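PDB 4ECN: leucine-rich repeat protein from Bacteroides thetaiotaomicron, which is of unknown function but, as an extracellular leucine-rich repeat protein with DUF4458 domains, probably takes part in protein binding. Local coordinates for residues Y10-K19 with A69-L80; W286-N294 with S358-F366. All coordinates share one frame; numbering follows the deposited sequence.

Contact 1. Residues Y10-K19 with A69-L80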
loop_
_atom_site.group_PDB
_atom_site.type_symbol
_atom_site.label_atom_id
_atom_site.label_comp_id
_atom_site.label_asym_id
_atom_site.label_seq_id
_atom_site.Cartn_x
_atom_site.Cartn_y
_atom_site.Cartn_z
ATOM N N TYR A 10 -37.037 7.111 44.736
ATOM C CA TYR A 10 -37.578 7.923 43.648
ATOM C C TYR A 10 -36.942 9.320 43.535
ATOM O O TYR A 10 -36.369 9.842 44.495
ATOM C CB TYR A 10 -39.095 8.109 43.839
ATOM C CG TYR A 10 -39.895 6.826 43.787
ATOM C CD1 TYR A 10 -40.122 6.072 44.938
ATOM C CD2 TYR A 10 -40.462 6.382 42.595
ATOM C CE1 TYR A 10 -40.857 4.887 44.896
ATOM C CE2 TYR A 10 -41.192 5.196 42.538
ATOM C CZ TYR A 10 -41.391 4.454 43.693
ATOM O OH TYR A 10 -42.114 3.287 43.653
ATOM N N GLY A 11 -37.106 9.898 42.342
ATOM C CA GLY A 11 -36.664 11.230 41.948
ATOM C C GLY A 11 -37.731 11.962 41.160
ATOM O O GLY A 11 -38.890 11.535 41.159
ATOM N N TYR A 12 -37.380 13.095 40.519
ATOM C CA TYR A 12 -38.366 13.893 39.788
ATOM C C TYR A 12 -37.811 14.424 38.480
ATOM O O TYR A 12 -36.608 14.624 38.340
ATOM C CB TYR A 12 -38.882 15.065 40.640
ATOM C CG TYR A 12 -39.635 14.609 41.870
ATOM C CD1 TYR A 12 -41.007 14.385 41.828
ATOM C CD2 TYR A 12 -38.968 14.366 43.072
ATOM C CE1 TYR A 12 -41.699 13.934 42.952
ATOM C CE2 TYR A 12 -39.644 13.877 44.187
ATOM C CZ TYR A 12 -41.010 13.672 44.125
ATOM O OH TYR A 12 -41.684 13.217 45.229
ATOM N N VAL A 13 -38.715 14.606 37.507
ATOM C CA VAL A 13 -38.432 15.126 36.167
ATOM C C VAL A 13 -39.474 16.172 35.828
ATOM O O VAL A 13 -40.633 16.071 36.246
ATOM C CB VAL A 13 -38.370 14.029 35.063
ATOM C CG1 VAL A 13 -37.882 14.594 33.736
ATOM C CG2 VAL A 13 -37.473 12.886 35.479
ATOM N N GLN A 14 -39.040 17.184 35.084
ATOM C CA GLN A 14 -39.882 18.216 34.528
ATOM C C GLN A 14 -39.348 18.500 33.163
ATOM O O GLN A 14 -38.166 18.259 32.915
ATOM C CB GLN A 14 -39.992 19.466 35.409
ATOM C CG GLN A 14 -38.712 20.265 35.636
ATOM C CD GLN A 14 -38.977 21.456 36.532
ATOM O OE1 GLN A 14 -39.872 21.447 37.397
ATOM N NE2 GLN A 14 -38.182 22.503 36.357
ATOM N N PHE A 15 -40.215 18.938 32.253
ATOM C CA PHE A 15 -39.796 19.200 30.880
ATOM C C PHE A 15 -39.948 20.678 30.552
ATOM O O PHE A 15 -40.863 21.347 31.036
ATOM C CB PHE A 15 -40.586 18.328 29.889
ATOM C CG PHE A 15 -40.402 16.847 30.140
ATOM C CD1 PHE A 15 -39.316 16.165 29.607
ATOM C CD2 PHE A 15 -41.295 16.145 30.937
ATOM C CE1 PHE A 15 -39.132 14.806 29.868
ATOM C CE2 PHE A 15 -41.107 14.790 31.199
ATOM C CZ PHE A 15 -40.030 14.129 30.662
ATOM N N LYS A 16 -38.999 21.182 29.764
ATOM C CA LYS A 16 -38.928 22.559 29.294
ATOM C C LYS A 16 -38.925 22.520 27.755
ATOM O O LYS A 16 -38.019 21.907 27.181
ATOM C CB LYS A 16 -37.665 23.228 29.883
ATOM C CG LYS A 16 -37.862 24.631 30.435
ATOM C CD LYS A 16 -36.512 25.216 30.846
ATOM C CE LYS A 16 -36.580 26.545 31.562
ATOM N NZ LYS A 16 -35.221 27.035 31.923
ATOM N N LEU A 17 -39.983 23.066 27.097
ATOM C CA LEU A 17 -40.119 23.073 25.630
ATOM C C LEU A 17 -39.205 24.142 25.006
ATOM O O LEU A 17 -39.250 25.308 25.403
ATOM C CB LEU A 17 -41.583 23.292 25.196
ATOM C CG LEU A 17 -42.514 22.064 25.275
ATOM C CD1 LEU A 17 -43.966 22.466 25.295
ATOM C CD2 LEU A 17 -42.277 21.101 24.119
ATOM N N TYR A 18 -38.355 23.721 24.060
ATOM C CA TYR A 18 -37.393 24.580 23.379
ATOM C C TYR A 18 -37.691 24.669 21.885
ATOM O O TYR A 18 -38.273 23.746 21.306
ATOM C CB TYR A 18 -35.953 24.070 23.600
ATOM C CG TYR A 18 -35.410 24.362 24.984
ATOM C CD1 TYR A 18 -35.765 23.575 26.076
ATOM C CD2 TYR A 18 -34.507 25.399 25.196
ATOM C CE1 TYR A 18 -35.276 23.843 27.355
ATOM C CE2 TYR A 18 -33.990 25.663 26.468
ATOM C CZ TYR A 18 -34.381 24.883 27.548
ATOM O OH TYR A 18 -33.887 25.136 28.811
ATOM N N LYS A 19 -37.291 25.799 21.270
ATOM C CA LYS A 19 -37.451 26.087 19.844
ATOM C C LYS A 19 -36.273 25.483 19.060
ATOM O O LYS A 19 -35.228 25.199 19.657
ATOM C CB LYS A 19 -37.566 27.606 19.615
ATOM C CG LYS A 19 -38.828 28.220 20.219
ATOM C CD LYS A 19 -38.899 29.734 20.049
ATOM C CE LYS A 19 -40.249 30.277 20.466
ATOM N NZ LYS A 19 -40.315 31.761 20.356
ATOM N N ALA A 69 -35.482 31.046 22.323
ATOM C CA ALA A 69 -34.915 29.723 22.585
ATOM C C ALA A 69 -35.915 28.824 23.308
ATOM O O ALA A 69 -35.858 27.605 23.142
ATOM C CB ALA A 69 -33.646 29.853 23.413
ATOM N N GLU A 70 -36.822 29.428 24.109
ATOM C CA GLU A 70 -37.821 28.718 24.908
ATOM C C GLU A 70 -39.236 29.041 24.436
ATOM O O GLU A 70 -39.572 30.217 24.288
ATOM C CB GLU A 70 -37.671 29.081 26.404
ATOM C CG GLU A 70 -36.305 28.743 26.991
ATOM C CD GLU A 70 -36.002 29.147 28.426
ATOM O OE1 GLU A 70 -36.948 29.287 29.235
ATOM O OE2 GLU A 70 -34.798 29.259 28.755
ATOM N N TYR A 71 -40.076 27.996 24.229
ATOM C CA TYR A 71 -41.485 28.146 23.828
ATOM C C TYR A 71 -42.333 28.691 24.996
ATOM O O TYR A 71 -43.495 29.050 24.792
ATOM C CB TYR A 71 -42.098 26.819 23.301
ATOM C CG TYR A 71 -41.895 26.564 21.818
ATOM C CD1 TYR A 71 -42.622 27.268 20.860
ATOM C CD2 TYR A 71 -41.048 25.552 21.375
ATOM C CE1 TYR A 71 -42.446 27.031 19.494
ATOM C CE2 TYR A 71 -40.877 25.295 20.013
ATOM C CZ TYR A 71 -41.566 26.045 19.075
ATOM O OH TYR A 71 -41.388 25.792 17.735
ATOM N N GLY A 72 -41.741 28.757 26.188
ATOM C CA GLY A 72 -42.393 29.272 27.385
ATOM C C GLY A 72 -43.434 28.345 27.979
ATOM O O GLY A 72 -44.488 28.812 28.423
ATOM N N LEU A 73 -43.151 27.022 27.979
ATOM C CA LEU A 73 -44.028 25.982 28.542
ATOM C C LEU A 73 -43.183 24.972 29.317
ATOM O O LEU A 73 -42.215 24.438 28.763
ATOM C CB LEU A 73 -44.874 25.282 27.461
ATOM C CG LEU A 73 -45.936 26.127 26.735
ATOM C CD1 LEU A 73 -46.281 25.534 25.382
ATOM C CD2 LEU A 73 -47.182 26.364 27.604
ATOM N N ARG A 74 -43.519 24.774 30.622
ATOM C CA ARG A 74 -42.815 23.889 31.558
ATOM C C ARG A 74 -43.776 22.860 32.160
ATOM O O ARG A 74 -44.890 23.193 32.544
ATOM C CB ARG A 74 -42.134 24.706 32.670
ATOM C CG ARG A 74 -41.300 23.880 33.661
ATOM C CD ARG A 74 -40.954 24.643 34.932
ATOM N NE ARG A 74 -42.112 25.352 35.498
ATOM C CZ ARG A 74 -43.035 24.805 36.289
ATOM N NH1 ARG A 74 -42.952 23.523 36.634
ATOM N NH2 ARG A 74 -44.052 25.532 36.734
ATOM N N SER A 75 -43.317 21.612 32.261
ATOM C CA SER A 75 -44.075 20.472 32.766
ATOM C C SER A 75 -44.061 20.364 34.297
ATOM O O SER A 75 -43.066 20.718 34.942
ATOM C CB SER A 75 -43.494 19.188 32.179
ATOM O OG SER A 75 -44.011 18.011 32.773
ATOM N N ASP A 76 -45.163 19.805 34.858
ATOM C CA ASP A 76 -45.310 19.470 36.278
ATOM C C ASP A 76 -44.274 18.402 36.678
ATOM O O ASP A 76 -43.797 17.666 35.806
ATOM C CB ASP A 76 -46.742 18.944 36.572
ATOM C CG ASP A 76 -47.897 19.937 36.704
ATOM O OD1 ASP A 76 -47.674 21.044 37.243
ATOM O OD2 ASP A 76 -49.054 19.539 36.427
ATOM N N LYS A 77 -43.931 18.303 37.979
ATOM C CA LYS A 77 -42.991 17.278 38.462
ATOM C C LYS A 77 -43.533 15.879 38.189
ATOM O O LYS A 77 -44.725 15.631 38.385
ATOM C CB LYS A 77 -42.712 17.424 39.975
ATOM C CG LYS A 77 -41.510 18.264 40.397
ATOM C CD LYS A 77 -41.364 18.186 41.940
ATOM C CE LYS A 77 -40.121 18.856 42.491
ATOM N NZ LYS A 77 -39.902 18.545 43.934
ATOM N N LEU A 78 -42.667 14.971 37.745
ATOM C CA LEU A 78 -43.047 13.588 37.499
ATOM C C LEU A 78 -42.220 12.659 38.388
ATOM O O LEU A 78 -41.004 12.554 38.199
ATOM C CB LEU A 78 -42.874 13.235 36.006
ATOM C CG LEU A 78 -43.005 11.755 35.599
ATOM C CD1 LEU A 78 -44.381 11.197 35.932
ATOM C CD2 LEU A 78 -42.665 11.564 34.137
ATOM N N GLN A 79 -42.877 11.978 39.342
ATOM C CA GLN A 79 -42.156 11.057 40.210
ATOM C C GLN A 79 -41.914 9.749 39.480
ATOM O O GLN A 79 -42.859 9.119 39.007
ATOM C CB GLN A 79 -42.894 10.817 41.526
ATOM C CG GLN A 79 -42.042 10.093 42.569
ATOM C CD GLN A 79 -42.741 9.964 43.898
ATOM O OE1 GLN A 79 -43.720 10.669 44.208
ATOM N NE2 GLN A 79 -42.218 9.090 44.739
ATOM N N LEU A 80 -40.641 9.367 39.363
ATOM C CA LEU A 80 -40.200 8.139 38.716
ATOM C C LEU A 80 -39.184 7.446 39.563
ATOM O O LEU A 80 -38.561 8.096 40.395
ATOM C CB LEU A 80 -39.601 8.428 37.328
ATOM C CG LEU A 80 -40.544 8.893 36.230
ATOM C CD1 LEU A 80 -39.767 9.501 35.087
ATOM C CD2 LEU A 80 -41.417 7.766 35.739
#
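With CG anti to the carbonyl carbon (chi1 -66°) and the chain extended beyond it, Lys19 runs across the Tyr71 ring. Its CG sits over the centre of that ring's face in a CH-pi contact, 3.5 Å from the centroid, while NZ passes on to the carbonyl of Asn67. At the ring's edge lies the carbonyl O of Tyr18, 3.3 Å from Tyr71 CE2. Were Tyr71 replaced by an alanine, the lysine chain would probably lose the face under its CG and be free to shift, with a gap beside the Tyr18 carbonyl. Strand 10-18 pairs antiparallel with strand 73-81 in the beta-sheet of a DUF4458 domain, a member of the transthyretin clan, and strand 118-124 runs parallel along its other edge. From Lys16–Arg74 to Tyr18–Glu70 the register slips by two residues, a beta bulge, and the chain turns at Gly72. Within the bulge Leu17 uses both backbone groups in hydrogen bonds: its N donates to Leu73 O (3.1 Å) and its O accepts from Tyr71 N (3.0 Å). Val13 meets Leu80 on one face, and farther along Leu17 CD1 lies 3.7 Å from Leu73 CB. The other face carries Tyr12, over whose ring Lys77 NZ lies in a cation-pi contact, 4.5 Å from the centroid.

Contact 2. Residues W286-N294 with S358-F366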
loop_
_atom_site.group_PDB
_atom_site.type_symbol
_atom_site.label_atom_id
_atom_site.label_comp_id
_atom_site.label_asym_id
_atom_site.label_seq_id
_atom_site.Cartn_x
_atom_site.Cartn_y
_atom_site.Cartn_z
ATOM N N TRP A 286 -13.798 5.141 11.047
ATOM C CA TRP A 286 -12.958 4.945 9.875
ATOM C C TRP A 286 -12.904 6.217 9.049
ATOM O O TRP A 286 -13.904 6.947 8.988
ATOM C CB TRP A 286 -13.464 3.802 8.987
ATOM C CG TRP A 286 -13.360 2.403 9.504
ATOM C CD1 TRP A 286 -12.927 1.995 10.732
ATOM C CD2 TRP A 286 -13.691 1.212 8.776
ATOM N NE1 TRP A 286 -12.976 0.620 10.817
ATOM C CE2 TRP A 286 -13.461 0.115 9.639
ATOM C CE3 TRP A 286 -14.211 0.968 7.486
ATOM C CZ2 TRP A 286 -13.729 -1.207 9.258
ATOM C CZ3 TRP A 286 -14.463 -0.343 7.106
ATOM C CH2 TRP A 286 -14.228 -1.413 7.989
ATOM N N ARG A 287 -11.745 6.466 8.405
ATOM C CA ARG A 287 -11.463 7.569 7.479
ATOM C C ARG A 287 -10.431 7.083 6.483
ATOM O O ARG A 287 -9.241 6.993 6.803
ATOM C CB ARG A 287 -11.017 8.870 8.170
ATOM C CG ARG A 287 -12.164 9.764 8.624
ATOM C CD ARG A 287 -11.683 11.088 9.211
ATOM N NE ARG A 287 -11.249 12.022 8.169
ATOM C CZ ARG A 287 -11.998 13.011 7.688
ATOM N NH1 ARG A 287 -13.211 13.237 8.182
ATOM N NH2 ARG A 287 -11.529 13.798 6.727
ATOM N N TYR A 288 -10.898 6.710 5.294
ATOM C CA TYR A 288 -10.037 6.204 4.240
ATOM C C TYR A 288 -9.057 7.281 3.794
ATOM O O TYR A 288 -9.470 8.416 3.550
ATOM C CB TYR A 288 -10.866 5.704 3.051
ATOM C CG TYR A 288 -10.041 5.236 1.881
ATOM C CD1 TYR A 288 -9.471 3.965 1.866
ATOM C CD2 TYR A 288 -9.866 6.041 0.760
ATOM C CE1 TYR A 288 -8.714 3.522 0.779
ATOM C CE2 TYR A 288 -9.109 5.611 -0.333
ATOM C CZ TYR A 288 -8.526 4.356 -0.312
ATOM O OH TYR A 288 -7.786 3.945 -1.391
ATOM N N TYR A 289 -7.754 6.913 3.706
ATOM C CA TYR A 289 -6.663 7.748 3.224
ATOM C C TYR A 289 -6.155 7.170 1.921
ATOM O O TYR A 289 -5.686 6.036 1.894
ATOM C CB TYR A 289 -5.537 7.875 4.265
ATOM C CG TYR A 289 -4.402 8.769 3.807
ATOM C CD1 TYR A 289 -4.649 10.059 3.336
ATOM C CD2 TYR A 289 -3.083 8.332 3.851
ATOM C CE1 TYR A 289 -3.614 10.879 2.891
ATOM C CE2 TYR A 289 -2.036 9.152 3.426
ATOM C CZ TYR A 289 -2.306 10.433 2.960
ATOM O OH TYR A 289 -1.291 11.258 2.531
ATOM N N SER A 290 -6.276 7.932 0.837
ATOM C CA SER A 290 -5.866 7.481 -0.489
ATOM C C SER A 290 -4.380 7.691 -0.740
ATOM O O SER A 290 -3.884 7.167 -1.727
ATOM C CB SER A 290 -6.666 8.198 -1.565
ATOM O OG SER A 290 -6.493 9.605 -1.512
ATOM N N GLY A 291 -3.706 8.472 0.113
ATOM C CA GLY A 291 -2.276 8.750 0.038
ATOM C C GLY A 291 -1.807 9.664 -1.076
ATOM O O GLY A 291 -0.597 9.839 -1.300
ATOM N N THR A 292 -2.749 10.246 -1.788
ATOM C CA THR A 292 -2.438 11.122 -2.904
ATOM C C THR A 292 -3.498 12.209 -3.001
ATOM O O THR A 292 -4.651 11.996 -2.619
ATOM C CB THR A 292 -2.307 10.315 -4.235
ATOM O OG1 THR A 292 -2.069 11.230 -5.310
ATOM C CG2 THR A 292 -3.534 9.428 -4.552
ATOM N N ILE A 293 -3.093 13.379 -3.490
ATOM C CA ILE A 293 -4.008 14.490 -3.742
ATOM C C ILE A 293 -4.101 14.565 -5.264
ATOM O O ILE A 293 -3.118 14.877 -5.938
ATOM C CB ILE A 293 -3.636 15.845 -3.052
ATOM C CG1 ILE A 293 -3.078 15.644 -1.606
ATOM C CG2 ILE A 293 -4.857 16.790 -3.068
ATOM C CD1 ILE A 293 -2.413 16.895 -0.941
ATOM N N ASN A 294 -5.245 14.135 -5.793
ATOM C CA ASN A 294 -5.538 14.071 -7.218
ATOM C C ASN A 294 -6.842 14.800 -7.437
ATOM O O ASN A 294 -7.111 15.766 -6.712
ATOM C CB ASN A 294 -5.570 12.604 -7.683
ATOM C CG ASN A 294 -6.359 11.659 -6.788
ATOM O OD1 ASN A 294 -7.027 12.053 -5.811
ATOM N ND2 ASN A 294 -6.250 10.374 -7.071
ATOM N N SER A 358 1.856 -0.622 0.541
ATOM C CA SER A 358 1.530 0.548 -0.280
ATOM C C SER A 358 0.416 1.442 0.357
ATOM O O SER A 358 0.118 2.509 -0.182
ATOM C CB SER A 358 1.075 0.062 -1.657
ATOM O OG SER A 358 1.152 1.068 -2.655
ATOM N N GLU A 359 -0.180 1.016 1.492
ATOM C CA GLU A 359 -1.296 1.682 2.170
ATOM C C GLU A 359 -1.030 3.210 2.387
ATOM O O GLU A 359 -1.872 4.037 2.013
ATOM C CB GLU A 359 -1.554 0.984 3.515
ATOM C CG GLU A 359 -3.000 0.895 3.988
ATOM C CD GLU A 359 -3.175 0.026 5.226
ATOM O OE1 GLU A 359 -2.209 -0.690 5.586
ATOM O OE2 GLU A 359 -4.248 0.106 5.871
ATOM N N THR A 360 0.142 3.588 2.927
ATOM C CA THR A 360 0.453 5.011 3.190
ATOM C C THR A 360 0.739 5.812 1.907
ATOM O O THR A 360 0.728 7.052 1.925
ATOM C CB THR A 360 1.644 5.121 4.115
ATOM O OG1 THR A 360 2.720 4.390 3.525
ATOM C CG2 THR A 360 1.338 4.596 5.511
ATOM N N VAL A 361 0.978 5.114 0.803
ATOM C CA VAL A 361 1.262 5.743 -0.471
ATOM C C VAL A 361 -0.022 5.847 -1.293
ATOM O O VAL A 361 -0.333 6.933 -1.742
ATOM C CB VAL A 361 2.365 4.939 -1.207
ATOM C CG1 VAL A 361 2.510 5.345 -2.672
ATOM C CG2 VAL A 361 3.693 5.044 -0.475
ATOM N N SER A 362 -0.751 4.734 -1.512
ATOM C CA SER A 362 -1.912 4.715 -2.405
ATOM C C SER A 362 -3.161 4.001 -1.824
ATOM O O SER A 362 -4.023 3.583 -2.603
ATOM C CB SER A 362 -1.530 4.037 -3.717
ATOM O OG SER A 362 -0.860 2.802 -3.519
ATOM N N GLY A 363 -3.283 3.950 -0.491
ATOM C CA GLY A 363 -4.403 3.307 0.197
ATOM C C GLY A 363 -4.674 1.872 -0.228
ATOM O O GLY A 363 -3.815 0.986 -0.104
ATOM N N ARG A 364 -5.862 1.671 -0.804
ATOM C CA ARG A 364 -6.441 0.413 -1.299
ATOM C C ARG A 364 -5.736 -0.113 -2.551
ATOM O O ARG A 364 -5.812 -1.310 -2.833
ATOM C CB ARG A 364 -7.902 0.728 -1.637
ATOM C CG ARG A 364 -8.815 -0.380 -2.069
ATOM C CD ARG A 364 -10.205 0.185 -2.283
ATOM N NE ARG A 364 -10.771 0.782 -1.066
ATOM C CZ ARG A 364 -11.332 1.984 -1.021
ATOM N NH1 ARG A 364 -11.419 2.722 -2.115
ATOM N NH2 ARG A 364 -11.811 2.456 0.118
ATOM N N LEU A 365 -5.108 0.788 -3.331
ATOM C CA LEU A 365 -4.443 0.457 -4.589
ATOM C C LEU A 365 -2.961 0.114 -4.448
ATOM O O LEU A 365 -2.318 0.421 -3.436
ATOM C CB LEU A 365 -4.537 1.635 -5.555
ATOM C CG LEU A 365 -5.906 2.113 -5.942
ATOM C CD1 LEU A 365 -5.811 3.416 -6.733
ATOM C CD2 LEU A 365 -6.670 1.030 -6.693
ATOM N N PHE A 366 -2.445 -0.519 -5.514
ATOM C CA PHE A 366 -1.064 -0.883 -5.792
ATOM C C PHE A 366 -0.704 -0.139 -7.037
ATOM O O PHE A 366 -0.949 -0.622 -8.155
ATOM C CB PHE A 366 -0.895 -2.396 -5.925
ATOM C CG PHE A 366 -1.220 -3.178 -4.680
ATOM C CD1 PHE A 366 -2.512 -3.620 -4.438
ATOM C CD2 PHE A 366 -0.227 -3.503 -3.767
ATOM C CE1 PHE A 366 -2.807 -4.352 -3.292
ATOM C CE2 PHE A 366 -0.521 -4.240 -2.625
ATOM C CZ PHE A 366 -1.811 -4.653 -2.390
HETATM O O HOH W 1 -3.926 4.741 3.478
#
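One face of the Tyr288 ring carries the guanidinium of Arg364, laid almost flat upon it with centres 3.9 Å apart and planes at 13°. The overlap is displaced toward the rim: NH2 of Arg364 rides over the CD1–CE1 side of the ring, 3.3 Å from Tyr288 CE1. This cation-pi stack depends on a bend at chi3 (-60°), which folds the arginine back over the tyrosine. The same two residues meet again through the backbone, where Arg364 N donates a nearly straight hydrogen bond of 3.0 Å to Tyr288 OH. Beside this pair the two segments run so close that a side chain at Gly363, facing Tyr288 OH and Tyr289 O, or at Gly291, facing Val361 O, would probably not fit. A water joins the segments by donating to Tyr289 O (2.7 Å) and to Glu359 O (2.6 Å). Gly363 leaves helical geometry with positive phi and enters a type II' turn from Ser362 to Leu365. Phe333 touches both Tyr288 and Arg364. In the leucine-rich repeat region, the contact joins the loop between helix 266-280 and strand 317-319 to the short helix 359-362, which follows strand 351-353 of the largely parallel sheet and rests Val361 against helix 386-391.

How the contacts relate
Both contacts are partly buried, yet they lie in different architectures along the chain, their centres about 50 Å apart and sharing no element. Contact 1 belongs to the N-terminal beta-sheet domain, its centre about 55 Å from the centre of the chain; the centre of contact 2 lies about 7 Å from that point, among the loops of the leucine-rich repeat region. Paired strands let contact 1 rely on a ladder of backbone hydrogen bonds, with apolar side chains on one face and polar or charged ones on the other. Contact 2, lacking strands, buries far less surface, 350 against 1320 Å², and depends on one stacked pair, a single direct hydrogen bond, a bridging water and closely fitted glycines. Cation-pi chemistry occurs in both, through lysine in contact 1 and arginine in contact 2.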